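Long-range contact in superoxide dismutase [Cu-Zn] (Bacteroidetes bacterium GWA2_30_7, PDB 7B4O), which probably catalyses the dismutation of superoxide to oxygen and hydrogen peroxide as a copper-zinc enzyme, here with zinc ions in both active-site metal positions: residues H51-G56 against I124-E129. Numbering follows the deposited sequence.
Sequences HIHECG and IVHKNE. With ZN (zinc ion), chain E.
The active-site metal position where copper sits in Cu,Zn superoxide dismutases, filled here by a zinc ion, is built where H51 and H53 of strand 46-53 face I124 and H126 of the neighbouring strand 122-126. H51 and I124 form an antiparallel hydrogen-bonded pair: I124 N donates to H51 O (2.8 Å), and H51 N donates back to I124 O (3.0 Å). This pair of bonds holds the two strands together next to the metal site. H51 binds the zinc through ND1 (2.1 Å), whereas H53 and H126 both use NE2, at 2.0 and 1.9 Å from the ion. H51 CG sits beside its own backbone N, anti to the carbonyl carbon (chi1 -56°), and the turn about CB-CG presents ND1 to the ion. The shared metal draws H51 ND1 and H126 NE2 to 3.0 Å without a hydrogen bond; their rings meet rim to rim, planes 58° apart. H53 and H126 reach in from opposite directions, also rim to rim, with planes at 41°. I124 packs against two of the rings: its CG1 rests over one face of the H53 ring, 3.7 Å from the centroid, a CH-pi contact, while CG2 lies over the H126 ring near its rim. The ring nitrogens turned from the metal are held by a second shell: H51 NE2 by D130, H53 ND1 by the carbonyl of G67 and H126 ND1 by that of G141. These bonds limit ring rotation and probably keep the metal-binding nitrogens aimed at the ion. H69 completes the four-histidine site and also belongs to the adjacent zinc site with H77, H86 and D89; this histidine-bridged pair of metal sites on a Greek-key beta-barrel is characteristic of Cu,Zn superoxide dismutases.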
loop_
_atom_site.group_PDB
_atom_site.type_symbol
_atom_site.label_atom_id
_atom_site.label_comp_id
_atom_site.label_asym_id
_atom_site.label_seq_id
_atom_site.Cartn_x
_atom_site.Cartn_y
_atom_site.Cartn_z
ATOM N N HIS A 51 8.598 -7.713 9.292
ATOM C CA HIS A 51 8.914 -6.337 9.738
ATOM C C HIS A 51 8.086 -5.285 9.026
ATOM O O HIS A 51 7.751 -5.453 7.840
ATOM C CB HIS A 51 10.375 -5.998 9.464
ATOM C CG HIS A 51 11.355 -6.937 10.058
ATOM N ND1 HIS A 51 12.520 -7.246 9.395
ATOM C CD2 HIS A 51 11.352 -7.633 11.217
ATOM C CE1 HIS A 51 13.228 -8.075 10.141
ATOM N NE2 HIS A 51 12.516 -8.344 11.262
ATOM N N ILE A 52 7.851 -4.181 9.732
ATOM C CA ILE A 52 7.384 -2.930 9.095
ATOM C C ILE A 52 8.627 -2.142 8.728
ATOM O O ILE A 52 9.467 -1.852 9.646
ATOM C CB ILE A 52 6.446 -2.118 9.999
ATOM C CG1 ILE A 52 5.304 -2.975 10.546
ATOM C CG2 ILE A 52 5.943 -0.900 9.257
ATOM C CD1 ILE A 52 4.365 -2.234 11.458
ATOM N N HIS A 53 8.789 -1.825 7.451
ATOM C CA HIS A 53 9.905 -0.998 6.956
ATOM C C HIS A 53 9.408 0.430 6.717
ATOM O O HIS A 53 8.187 0.660 6.688
ATOM C CB HIS A 53 10.566 -1.657 5.748
ATOM C CG HIS A 53 11.474 -2.798 6.088
ATOM N ND1 HIS A 53 12.772 -2.843 5.650
ATOM C CD2 HIS A 53 11.287 -3.928 6.798
ATOM C CE1 HIS A 53 13.354 -3.955 6.078
ATOM N NE2 HIS A 53 12.459 -4.664 6.747
ATOM N N GLU A 54 10.339 1.368 6.591
ATOM C CA GLU A 54 10.047 2.810 6.769
ATOM C C GLU A 54 9.375 3.402 5.520
ATOM O O GLU A 54 8.683 4.405 5.668
ATOM C CB GLU A 54 11.334 3.547 7.136
ATOM C CG GLU A 54 12.394 3.476 6.056
ATOM C CD GLU A 54 13.722 4.089 6.453
ATOM O OE1 GLU A 54 13.677 5.054 7.230
ATOM O OE2 GLU A 54 14.783 3.659 5.937
ATOM N N CYS A 55 9.610 2.865 4.324
ATOM C CA CYS A 55 9.006 3.413 3.086
ATOM C C CYS A 55 7.948 2.454 2.536
ATOM O O CYS A 55 8.253 1.258 2.373
ATOM C CB CYS A 55 10.029 3.674 1.995
ATOM S SG CYS A 55 11.272 4.873 2.515
ATOM N N GLY A 56 6.769 2.972 2.234
ATOM C CA GLY A 56 5.724 2.214 1.531
ATOM C C GLY A 56 5.996 2.207 0.039
ATOM O O GLY A 56 5.149 2.684 -0.741
ATOM N N ILE A 124 7.663 -6.070 5.076
ATOM C CA ILE A 124 8.703 -6.877 4.396
ATOM C C ILE A 124 8.749 -8.228 5.093
ATOM O O ILE A 124 8.826 -8.282 6.313
ATOM C CB ILE A 124 10.071 -6.176 4.410
ATOM C CG1 ILE A 124 10.079 -4.909 3.558
ATOM C CG2 ILE A 124 11.159 -7.141 3.965
ATOM C CD1 ILE A 124 9.945 -5.170 2.047
ATOM N N VAL A 125 8.698 -9.295 4.294
ATOM C CA VAL A 125 8.975 -10.664 4.784
ATOM C C VAL A 125 10.363 -11.033 4.277
ATOM O O VAL A 125 10.683 -10.749 3.122
ATOM C CB VAL A 125 7.887 -11.662 4.357
ATOM C CG1 VAL A 125 8.172 -13.049 4.908
ATOM C CG2 VAL A 125 6.510 -11.172 4.773
ATOM N N HIS A 126 11.168 -11.616 5.149
ATOM C CA HIS A 126 12.580 -11.945 4.861
ATOM C C HIS A 126 12.760 -13.431 4.556
ATOM O O HIS A 126 11.933 -14.261 4.939
ATOM C CB HIS A 126 13.466 -11.499 6.020
ATOM C CG HIS A 126 13.630 -10.019 6.120
ATOM N ND1 HIS A 126 14.583 -9.345 5.398
ATOM C CD2 HIS A 126 12.982 -9.083 6.870
ATOM C CE1 HIS A 126 14.509 -8.048 5.686
ATOM N NE2 HIS A 126 13.543 -7.858 6.596
ATOM N N LYS A 127 13.860 -13.732 3.880
ATOM C CA LYS A 127 14.234 -15.111 3.496
ATOM C C LYS A 127 14.560 -15.924 4.748
ATOM O O LYS A 127 14.162 -17.088 4.818
ATOM C CB LYS A 127 15.417 -15.080 2.532
ATOM C CG LYS A 127 15.877 -16.454 2.070
ATOM C CD LYS A 127 17.038 -16.430 1.118
ATOM C CE LYS A 127 17.625 -17.811 0.894
ATOM N NZ LYS A 127 16.585 -18.866 0.829
ATOM N N ASN A 128 15.273 -15.321 5.701
ATOM C CA ASN A 128 15.773 -16.037 6.895
ATOM C C ASN A 128 15.110 -15.488 8.163
ATOM O O ASN A 128 14.356 -14.506 8.114
ATOM C CB ASN A 128 17.293 -15.947 6.973
ATOM C CG ASN A 128 17.940 -16.534 5.736
ATOM O OD1 ASN A 128 17.496 -17.568 5.210
ATOM N ND2 ASN A 128 18.950 -15.852 5.231
ATOM N N GLU A 129 15.383 -16.166 9.260
ATOM C CA GLU A 129 14.869 -15.845 10.598
ATOM C C GLU A 129 15.507 -14.532 11.069
ATOM O O GLU A 129 16.712 -14.295 10.845
ATOM C CB GLU A 129 15.193 -17.018 11.514
ATOM C CG GLU A 129 14.767 -16.830 12.956
ATOM C CD GLU A 129 15.017 -18.067 13.807
ATOM O OE1 GLU A 129 15.337 -19.141 13.241
ATOM O OE2 GLU A 129 14.912 -17.957 15.036
HETATM ZN ZN ZN E . 13.261 -6.269 7.686
#